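Local coordinates for beta-N-acetylhexosaminidase (Thermotoga neapolitana, PDB 5BZA), which probably hydrolyses terminal non-reducing N-acetyl-D-hexosamine residues from N-acetyl-beta-D-hexosaminides, as a member of glycoside hydrolase family 3, at residues Phe45-Asn50 against Asn321-Glu327; Thr363-Leu369 against Ser449-Ile453; Val373-Phe378 against Val455-Gln460. All coordinates share one frame; numbering follows the deposited sequence.

How the contacts relate
Contact 1 joins a helix of the TIM-barrel domain to the start of helix 323-331. Contacts 2 and 3 lie in the C-terminal domain and use the same two helices, 364-377 and 452-463, with centres about 12 Å apart. The centres of contacts 1 and 3 are about 16 Å apart, yet Asp47 joins them: its OD1 makes a salt bridge to Lys457 NZ at 2.8 Å, and its OD2 probably hydrogen-bonds Tyr456 OH. Contact 2 meets contact 1 where Ile453 CG1 packs 3.9 Å from Ala326 CA. Glu327 of contact 1 binds a cadmium ion. Contacts 1 and 2 both touch the second subunit.

Contact 1 (Phe45-Asn50 against Asn321-Glu327); sequences FLDFMN and NSGLIAE. With CD (cadmium ion), chain S.
A capped helix start and a cadmium site lie at the two ends of the segment Asn321-Glu327, where it crosses helix 42-54. The axes of helices 45-50 and 323-327 approach to 7.1 Å and cross at -95°. Gly323 lies at this close approach. Its CA is 3.5 Å from Leu46 O, a CA-H...O contact. Asn321 uses both ends of its amide. OD1 accepts from Gly323 N at 2.9 Å, a capping bond. ND2 donates to Met49 O at 3.1 Å, from above the carbonyl plane. CG stands anti to the Asn321 backbone N (chi1 -168°), which directs the amide at the Met49 backbone. The bent Met49 chain curls around it, with CE 3.6 Å from Asn321 OD1. An alanine at Asn321 is likely to leave Gly323 N without its cap and Met49 O without this donor. Farther along, Ala326 CB packs against Asn50 CB, and Leu46 CD1 meets Ile325 CG2 at 3.6 Å. The other branch, Leu46 CD2, lies 3.4 Å from Ser322 O. Asn50 ND2 gives a weak bond to Glu327 OE1, with amide and carboxylate planes 57° apart. The same OE1 binds the cadmium ion at 2.7 Å, and Arg54 also belongs to this metal site. Glu327 OE2 is held by salt bridges to Arg54 and Arg331. Ser322 OG bonds Leu106 O. Phe45 and Met49 rest on Ile34 of barrel strand 31-34, while Leu46 and Ile325 also pack on Ser77 of the second subunit.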
loop_
_atom_site.group_PDB
_atom_site.type_symbol
_atom_site.label_atom_id
_atom_site.label_comp_id
_atom_site.label_asym_id
_atom_site.label_seq_id
_atom_site.Cartn_x
_atom_site.Cartn_y
_atom_site.Cartn_z
ATOM N N PHE B 45 -4.020 -2.380 12.653
ATOM C CA PHE B 45 -4.873 -1.614 11.752
ATOM C C PHE B 45 -6.098 -2.434 11.282
ATOM O O PHE B 45 -7.256 -2.020 11.466
ATOM C CB PHE B 45 -4.009 -1.105 10.575
ATOM C CG PHE B 45 -4.808 -0.525 9.443
ATOM C CD1 PHE B 45 -5.612 0.593 9.639
ATOM C CD2 PHE B 45 -4.802 -1.141 8.183
ATOM C CE1 PHE B 45 -6.393 1.117 8.581
ATOM C CE2 PHE B 45 -5.565 -0.631 7.118
ATOM C CZ PHE B 45 -6.370 0.501 7.330
ATOM N N LEU B 46 -5.856 -3.647 10.773
ATOM C CA LEU B 46 -6.936 -4.501 10.284
ATOM C C LEU B 46 -7.920 -4.900 11.382
ATOM O O LEU B 46 -9.159 -4.873 11.161
ATOM C CB LEU B 46 -6.355 -5.771 9.627
ATOM C CG LEU B 46 -5.510 -5.528 8.391
ATOM C CD1 LEU B 46 -4.899 -6.841 7.862
ATOM C CD2 LEU B 46 -6.354 -4.851 7.316
ATOM N N ASP B 47 -7.397 -5.257 12.564
ATOM C CA ASP B 47 -8.283 -5.613 13.650
ATOM C C ASP B 47 -9.129 -4.396 14.087
ATOM O O ASP B 47 -10.326 -4.540 14.405
ATOM C CB ASP B 47 -7.499 -6.181 14.842
ATOM C CG ASP B 47 -8.423 -6.841 15.894
ATOM O OD1 ASP B 47 -9.481 -7.409 15.509
ATOM O OD2 ASP B 47 -8.109 -6.795 17.107
ATOM N N PHE B 48 -8.522 -3.203 14.119
ATOM C CA PHE B 48 -9.257 -1.940 14.413
ATOM C C PHE B 48 -10.372 -1.707 13.370
ATOM O O PHE B 48 -11.523 -1.481 13.735
ATOM C CB PHE B 48 -8.267 -0.756 14.442
ATOM C CG PHE B 48 -8.786 0.515 15.109
ATOM C CD1 PHE B 48 -10.007 0.551 15.765
ATOM C CD2 PHE B 48 -7.988 1.665 15.114
ATOM C CE1 PHE B 48 -10.437 1.712 16.410
ATOM C CE2 PHE B 48 -8.397 2.824 15.746
ATOM C CZ PHE B 48 -9.630 2.855 16.394
ATOM N N MET B 49 -10.048 -1.780 12.075
ATOM C CA MET B 49 -11.082 -1.621 11.044
ATOM C C MET B 49 -12.245 -2.630 11.233
ATOM O O MET B 49 -13.427 -2.280 11.082
ATOM C CB MET B 49 -10.492 -1.784 9.643
ATOM C CG MET B 49 -9.575 -0.675 9.268
ATOM S SD MET B 49 -10.259 1.024 9.340
ATOM C CE MET B 49 -11.575 0.940 8.143
ATOM N N ASN B 50 -11.904 -3.869 11.586
ATOM C CA ASN B 50 -12.926 -4.876 11.865
ATOM C C ASN B 50 -13.797 -4.479 13.091
ATOM O O ASN B 50 -15.025 -4.578 13.074
ATOM C CB ASN B 50 -12.257 -6.253 12.085
ATOM C CG ASN B 50 -13.241 -7.382 12.088
ATOM O OD1 ASN B 50 -14.130 -7.442 11.238
ATOM N ND2 ASN B 50 -13.071 -8.316 13.008
ATOM N N ASN B 321 -14.381 -2.374 3.676
ATOM C CA ASN B 321 -13.661 -2.327 4.941
ATOM C C ASN B 321 -12.615 -3.468 5.002
ATOM O O ASN B 321 -12.981 -4.633 5.076
ATOM C CB ASN B 321 -14.652 -2.392 6.114
ATOM C CG ASN B 321 -14.012 -2.064 7.447
ATOM O OD1 ASN B 321 -12.870 -2.368 7.667
ATOM N ND2 ASN B 321 -14.763 -1.473 8.348
ATOM N N SER B 322 -11.322 -3.110 4.960
ATOM C CA SER B 322 -10.219 -4.072 4.968
ATOM C C SER B 322 -10.180 -4.934 6.262
ATOM O O SER B 322 -9.404 -5.888 6.371
ATOM C CB SER B 322 -8.892 -3.346 4.713
ATOM O OG SER B 322 -8.552 -2.394 5.730
ATOM N N GLY B 323 -11.055 -4.637 7.217
ATOM C CA GLY B 323 -11.171 -5.459 8.406
ATOM C C GLY B 323 -11.657 -6.894 8.158
ATOM O O GLY B 323 -11.604 -7.757 9.041
ATOM N N LEU B 324 -12.175 -7.135 6.965
ATOM C CA LEU B 324 -12.574 -8.465 6.554
ATOM C C LEU B 324 -11.375 -9.402 6.710
ATOM O O LEU B 324 -11.528 -10.595 7.043
ATOM C CB LEU B 324 -13.102 -8.442 5.104
ATOM C CG LEU B 324 -12.081 -8.152 4.003
ATOM C CD1 LEU B 324 -11.445 -9.452 3.373
ATOM C CD2 LEU B 324 -12.674 -7.199 2.951
ATOM N N ILE B 325 -10.183 -8.865 6.450
ATOM C CA ILE B 325 -8.977 -9.683 6.585
ATOM C C ILE B 325 -8.847 -10.170 8.047
ATOM O O ILE B 325 -8.668 -11.382 8.321
ATOM C CB ILE B 325 -7.758 -8.904 6.113
ATOM C CG1 ILE B 325 -7.955 -8.606 4.616
ATOM C CG2 ILE B 325 -6.466 -9.675 6.402
ATOM C CD1 ILE B 325 -6.854 -7.723 3.957
ATOM N N ALA B 326 -9.057 -9.251 8.977
ATOM C CA ALA B 326 -9.044 -9.624 10.391
ATOM C C ALA B 326 -10.055 -10.761 10.624
ATOM O O ALA B 326 -9.754 -11.773 11.280
ATOM C CB ALA B 326 -9.368 -8.378 11.299
ATOM N N GLU B 327 -11.216 -10.622 9.994
ATOM C CA GLU B 327 -12.308 -11.551 10.174
ATOM C C GLU B 327 -11.916 -12.944 9.674
ATOM O O GLU B 327 -12.141 -13.953 10.356
ATOM C CB GLU B 327 -13.541 -11.051 9.437
ATOM C CG GLU B 327 -14.750 -11.901 9.661
ATOM C CD GLU B 327 -15.319 -11.754 11.033
ATOM O OE1 GLU B 327 -14.733 -10.994 11.851
ATOM O OE2 GLU B 327 -16.328 -12.446 11.308
HETATM CD CD CD S . -15.662 -11.941 14.198
#

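Contact 2 (Thr363-Leu369 against Ser449-Ile453)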
loop_
_atom_site.group_PDB
_atom_site.type_symbol
_atom_site.label_atom_id
_atom_site.label_comp_id
_atom_site.label_asym_id
_atom_site.label_seq_id
_atom_site.Cartn_x
_atom_site.Cartn_y
_atom_site.Cartn_z
ATOM N N THR B 363 7.115 -14.764 4.494
ATOM C CA THR B 363 7.107 -15.879 5.453
ATOM C C THR B 363 8.197 -15.790 6.511
ATOM O O THR B 363 7.938 -16.017 7.711
ATOM C CB THR B 363 7.281 -17.270 4.766
ATOM O OG1 THR B 363 6.091 -17.610 4.049
ATOM C CG2 THR B 363 7.503 -18.360 5.807
ATOM N N GLY B 364 9.406 -15.441 6.086
ATOM C CA GLY B 364 10.475 -15.325 7.053
ATOM C C GLY B 364 10.229 -14.120 7.925
ATOM O O GLY B 364 10.437 -14.159 9.175
ATOM N N ASP B 365 9.732 -13.057 7.282
ATOM C CA ASP B 365 9.474 -11.821 8.014
ATOM C C ASP B 365 8.331 -12.033 8.999
ATOM O O ASP B 365 8.351 -11.472 10.117
ATOM C CB ASP B 365 9.183 -10.627 7.091
ATOM C CG ASP B 365 10.244 -10.420 6.008
ATOM O OD1 ASP B 365 11.461 -10.456 6.326
ATOM O OD2 ASP B 365 9.857 -10.050 4.869
ATOM N N ASP B 366 7.377 -12.894 8.620
ATOM C CA ASP B 366 6.276 -13.253 9.525
ATOM C C ASP B 366 6.804 -13.838 10.855
ATOM O O ASP B 366 6.379 -13.443 11.981
ATOM C CB ASP B 366 5.323 -14.265 8.857
ATOM C CG ASP B 366 4.587 -13.703 7.628
ATOM O OD1 ASP B 366 4.686 -12.505 7.327
ATOM O OD2 ASP B 366 3.843 -14.472 6.974
ATOM N N TYR B 367 7.761 -14.756 10.712
ATOM C CA TYR B 367 8.391 -15.408 11.862
ATOM C C TYR B 367 9.020 -14.356 12.731
ATOM O O TYR B 367 8.864 -14.383 13.947
ATOM C CB TYR B 367 9.454 -16.434 11.443
ATOM C CG TYR B 367 8.928 -17.529 10.559
ATOM C CD1 TYR B 367 7.600 -17.922 10.639
ATOM C CD2 TYR B 367 9.774 -18.226 9.695
ATOM C CE1 TYR B 367 7.102 -18.934 9.844
ATOM C CE2 TYR B 367 9.284 -19.261 8.893
ATOM C CZ TYR B 367 7.946 -19.604 8.968
ATOM O OH TYR B 367 7.438 -20.622 8.188
ATOM N N ASP B 368 9.767 -13.459 12.102
ATOM C CA ASP B 368 10.360 -12.333 12.836
ATOM C C ASP B 368 9.334 -11.529 13.624
ATOM O O ASP B 368 9.635 -11.003 14.694
ATOM C CB ASP B 368 11.070 -11.362 11.878
ATOM C CG ASP B 368 12.382 -11.898 11.362
ATOM O OD1 ASP B 368 12.838 -12.925 11.883
ATOM O OD2 ASP B 368 12.964 -11.289 10.438
ATOM N N LEU B 369 8.112 -11.442 13.114
ATOM C CA LEU B 369 7.121 -10.596 13.769
ATOM C C LEU B 369 6.379 -11.291 14.927
ATOM O O LEU B 369 5.787 -10.622 15.782
ATOM C CB LEU B 369 6.141 -10.064 12.715
ATOM C CG LEU B 369 6.727 -8.783 12.081
ATOM C CD1 LEU B 369 5.925 -8.280 10.886
ATOM C CD2 LEU B 369 6.896 -7.665 13.141
ATOM N N SER B 449 -2.061 -20.095 8.651
ATOM C CA SER B 449 -1.297 -18.983 8.104
ATOM C C SER B 449 -0.126 -18.551 9.000
ATOM O O SER B 449 -0.208 -18.624 10.216
ATOM C CB SER B 449 -2.218 -17.773 7.875
ATOM O OG SER B 449 -1.457 -16.704 7.350
ATOM N N THR B 450 0.952 -18.086 8.382
ATOM C CA THR B 450 2.065 -17.533 9.128
ATOM C C THR B 450 1.864 -16.019 9.405
ATOM O O THR B 450 2.707 -15.386 10.027
ATOM C CB THR B 450 3.377 -17.756 8.369
ATOM O OG1 THR B 450 3.242 -17.218 7.044
ATOM C CG2 THR B 450 3.704 -19.276 8.258
ATOM N N LYS B 451 0.773 -15.438 8.915
ATOM C CA LYS B 451 0.594 -13.981 8.998
ATOM C C LYS B 451 0.381 -13.429 10.401
ATOM O O LYS B 451 -0.314 -14.044 11.241
ATOM C CB LYS B 451 -0.585 -13.503 8.146
ATOM C CG LYS B 451 -0.393 -13.663 6.696
ATOM C CD LYS B 451 0.974 -13.201 6.254
ATOM C CE LYS B 451 1.007 -13.204 4.768
ATOM N NZ LYS B 451 2.360 -13.077 4.190
ATOM N N PRO B 452 0.975 -12.243 10.656
ATOM C CA PRO B 452 0.814 -11.545 11.937
ATOM C C PRO B 452 -0.628 -11.463 12.363
ATOM O O PRO B 452 -0.921 -11.793 13.511
ATOM C CB PRO B 452 1.388 -10.143 11.655
ATOM C CG PRO B 452 2.473 -10.387 10.661
ATOM C CD PRO B 452 1.979 -11.592 9.791
ATOM N N ILE B 453 -1.536 -11.099 11.466
ATOM C CA ILE B 453 -2.908 -10.976 11.899
ATOM C C ILE B 453 -3.433 -12.324 12.405
ATOM O O ILE B 453 -4.205 -12.354 13.368
ATOM C CB ILE B 453 -3.847 -10.424 10.781
ATOM C CG1 ILE B 453 -5.275 -10.283 11.322
ATOM C CG2 ILE B 453 -3.868 -11.333 9.544
ATOM C CD1 ILE B 453 -5.397 -9.388 12.551
HETATM O O HOH W 1 3.401 -13.455 12.197
#
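This is a polar contact between two helix beginnings in the C-terminal domain, centred on the buried carboxylate of Asp366. Asp366 lies in the first turn of helix 364-377. Opposite it, Thr450 and Lys451 lead into helix 452-463. Thr450 OG1 donates to Asp366 OD2 at 2.8 Å, using the anti lone pair of that oxygen, and the two side chains meet at about a right angle. The Thr450 hydroxyl lies between its own backbone N and carbonyl carbon (chi1 54°), which turns OG1 to the carboxylate and leaves CG2 for the Tyr367 ring. CG2 comes within 3.8 Å of Tyr367 CE1. Lys451 starts away from the partner segment, but its chain bends back at chi2 (-45°). Its CD passes 3.2 Å from Asp366 OD2, and NZ forms a weak salt bridge to the same oxygen at 3.4 Å. NZ has a stronger partner in Gly67 O of the second subunit. The nearby ammonium group would be expected to favour the charged form of Asp366. Lys451 is the N-cap residue of helix 452-463. Two residues earlier, Ser449 OG accepts from Lys451 N at 3.0 Å, an ST turn. Ser449 OG also bonds Pro79 O of the second subunit, so this approach to the helix lies at the dimer interface. A water donates to both Asp366 O and Thr450 O, joining the two backbones. Asp366 OD1 faces Pro452 CD at 3.8 Å. Beside it, Leu369 CD1 touches Pro452 CG, and Tyr43 of helix 42-54 also packs on this proline.

Contact 3 (Val373-Phe378 against Val455-Gln460); sequences VAKRFF and VYKSFQ
Phe377 turns the edge of its ring to the face of Tyr456, in a T-shaped pair with centroids 5.3 Å apart and planes at 83°. Phe377 CZ stands over the tyrosine ring, offset toward its rim. One face of Phe377 is occupied by Phe459 CB, 3.9 Å from the ring centroid, as a CH-pi contact. Gln460 CG touches Phe377 CE1 at 3.6 Å. The Phe459 ring reaches across to the other helix, with CE2 only 3.3 Å from Ala374 CA. It also receives the edge of Phe378, offset on its face. Val373 CG1 is anti to its backbone N (chi1 -176°), which sends this methyl to Tyr456 CA at 3.5 Å. The same methyl meets the edge of the Phe459 ring at CD2. No hydrogen bond crosses between the segments. Tyr456 OH and Lys457 NZ both reach Asp47 of helix 42-54, and Lys457 NZ also bonds Gln460 OE1 and makes a salt bridge to Glu330. Phe401 meets Phe378 edge-to-face, and Ala374 touches Leu349 of strand 347-352. The axes of helices 373-377 and 455-460 come within 9.5 Å and run at 21° to each other. This is an aromatic cluster between neighbouring helices beside the mixed sheet of the C-terminal alpha/beta domain.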
loop_
_atom_site.group_PDB
_atom_site.type_symbol
_atom_site.label_atom_id
_atom_site.label_comp_id
_atom_site.label_asym_id
_atom_site.label_seq_id
_atom_site.Cartn_x
_atom_site.Cartn_y
_atom_site.Cartn_z
ATOM N N VAL B 373 4.073 -9.663 18.470
ATOM C CA VAL B 373 2.647 -9.927 18.660
ATOM C C VAL B 373 2.384 -10.670 19.972
ATOM O O VAL B 373 1.430 -10.391 20.724
ATOM C CB VAL B 373 2.092 -10.760 17.495
ATOM C CG1 VAL B 373 0.580 -10.941 17.654
ATOM C CG2 VAL B 373 2.439 -10.115 16.151
ATOM N N ALA B 374 3.246 -11.632 20.252
ATOM C CA ALA B 374 3.068 -12.444 21.448
ATOM C C ALA B 374 3.188 -11.548 22.661
ATOM O O ALA B 374 2.422 -11.693 23.617
ATOM C CB ALA B 374 4.072 -13.584 21.499
ATOM N N LYS B 375 4.142 -10.621 22.617
ATOM C CA LYS B 375 4.329 -9.690 23.735
ATOM C C LYS B 375 3.114 -8.828 24.119
ATOM O O LYS B 375 3.008 -8.439 25.304
ATOM C CB LYS B 375 5.521 -8.780 23.442
ATOM C CG LYS B 375 6.841 -9.498 23.684
ATOM C CD LYS B 375 8.028 -8.716 23.175
ATOM C CE LYS B 375 9.311 -9.472 23.472
ATOM N NZ LYS B 375 10.460 -8.996 22.634
ATOM N N ARG B 376 2.184 -8.549 23.196
ATOM C CA ARG B 376 0.925 -7.823 23.545
ATOM C C ARG B 376 -0.001 -8.603 24.475
ATOM O O ARG B 376 -0.814 -8.033 25.215
ATOM C CB ARG B 376 0.130 -7.477 22.283
ATOM C CG ARG B 376 0.883 -6.638 21.289
ATOM C CD ARG B 376 -0.046 -6.081 20.208
ATOM N NE ARG B 376 -1.087 -5.187 20.730
ATOM C CZ ARG B 376 -0.979 -3.856 20.817
ATOM N NH1 ARG B 376 0.120 -3.229 20.402
ATOM N NH2 ARG B 376 -1.990 -3.154 21.298
ATOM N N PHE B 377 0.148 -9.931 24.439
ATOM C CA PHE B 377 -0.801 -10.867 25.056
ATOM C C PHE B 377 -0.207 -11.662 26.221
ATOM O O PHE B 377 -0.928 -12.106 27.118
ATOM C CB PHE B 377 -1.319 -11.842 23.993
ATOM C CG PHE B 377 -2.120 -11.190 22.900
ATOM C CD1 PHE B 377 -3.488 -10.941 23.058
ATOM C CD2 PHE B 377 -1.515 -10.836 21.706
ATOM C CE1 PHE B 377 -4.231 -10.334 22.031
ATOM C CE2 PHE B 377 -2.259 -10.224 20.690
ATOM C CZ PHE B 377 -3.616 -9.977 20.857
ATOM N N PHE B 378 1.105 -11.875 26.191
ATOM C CA PHE B 378 1.737 -12.747 27.181
ATOM C C PHE B 378 2.998 -12.145 27.711
ATOM O O PHE B 378 3.738 -11.523 26.958
ATOM C CB PHE B 378 2.058 -14.177 26.566
ATOM C CG PHE B 378 0.837 -14.902 26.088
ATOM C CD1 PHE B 378 0.075 -15.623 26.973
ATOM C CD2 PHE B 378 0.387 -14.760 24.789
ATOM C CE1 PHE B 378 -1.075 -16.233 26.573
ATOM C CE2 PHE B 378 -0.784 -15.354 24.382
ATOM C CZ PHE B 378 -1.514 -16.092 25.275
ATOM N N VAL B 455 -1.580 -15.004 13.762
ATOM C CA VAL B 455 -0.949 -15.235 15.047
ATOM C C VAL B 455 -1.642 -14.413 16.154
ATOM O O VAL B 455 -2.039 -14.944 17.194
ATOM C CB VAL B 455 0.529 -14.891 14.936
ATOM C CG1 VAL B 455 1.235 -15.041 16.274
ATOM C CG2 VAL B 455 1.150 -15.758 13.870
ATOM N N TYR B 456 -1.852 -13.125 15.866
ATOM C CA TYR B 456 -2.574 -12.193 16.750
ATOM C C TYR B 456 -3.923 -12.804 17.105
ATOM O O TYR B 456 -4.295 -12.925 18.291
ATOM C CB TYR B 456 -2.729 -10.844 16.023
ATOM C CG TYR B 456 -3.597 -9.778 16.651
ATOM C CD1 TYR B 456 -4.988 -9.825 16.550
ATOM C CD2 TYR B 456 -3.017 -8.682 17.284
ATOM C CE1 TYR B 456 -5.786 -8.819 17.100
ATOM C CE2 TYR B 456 -3.799 -7.659 17.831
ATOM C CZ TYR B 456 -5.182 -7.728 17.727
ATOM O OH TYR B 456 -5.945 -6.722 18.261
ATOM N N LYS B 457 -4.635 -13.271 16.085
ATOM C CA LYS B 457 -5.946 -13.846 16.343
ATOM C C LYS B 457 -5.847 -15.157 17.136
ATOM O O LYS B 457 -6.728 -15.467 17.948
ATOM C CB LYS B 457 -6.701 -14.087 15.037
ATOM C CG LYS B 457 -7.267 -12.817 14.439
ATOM C CD LYS B 457 -8.259 -12.158 15.408
ATOM C CE LYS B 457 -8.623 -10.740 14.995
ATOM N NZ LYS B 457 -9.691 -10.172 15.854
ATOM N N SER B 458 -4.759 -15.906 16.943
ATOM C CA SER B 458 -4.607 -17.174 17.669
ATOM C C SER B 458 -4.386 -16.868 19.159
ATOM O O SER B 458 -4.959 -17.558 20.019
ATOM C CB SER B 458 -3.488 -18.036 17.062
ATOM O OG SER B 458 -2.194 -17.728 17.554
ATOM N N PHE B 459 -3.631 -15.805 19.470
ATOM C CA PHE B 459 -3.454 -15.433 20.875
ATOM C C PHE B 459 -4.792 -14.990 21.462
ATOM O O PHE B 459 -5.141 -15.346 22.607
ATOM C CB PHE B 459 -2.387 -14.348 21.046
ATOM C CG PHE B 459 -1.024 -14.781 20.609
ATOM C CD1 PHE B 459 -0.599 -16.093 20.810
ATOM C CD2 PHE B 459 -0.171 -13.901 19.978
ATOM C CE1 PHE B 459 0.640 -16.504 20.399
ATOM C CE2 PHE B 459 1.090 -14.303 19.566
ATOM C CZ PHE B 459 1.500 -15.607 19.779
ATOM N N GLN B 460 -5.552 -14.226 20.683
ATOM C CA GLN B 460 -6.868 -13.777 21.155
ATOM C C GLN B 460 -7.790 -14.940 21.486
ATOM O O GLN B 460 -8.478 -14.951 22.531
ATOM C CB GLN B 460 -7.549 -12.890 20.114
ATOM C CG GLN B 460 -7.130 -11.424 20.144
ATOM C CD GLN B 460 -8.035 -10.548 19.287
ATOM O OE1 GLN B 460 -8.600 -11.009 18.291
ATOM N NE2 GLN B 460 -8.181 -9.269 19.678
#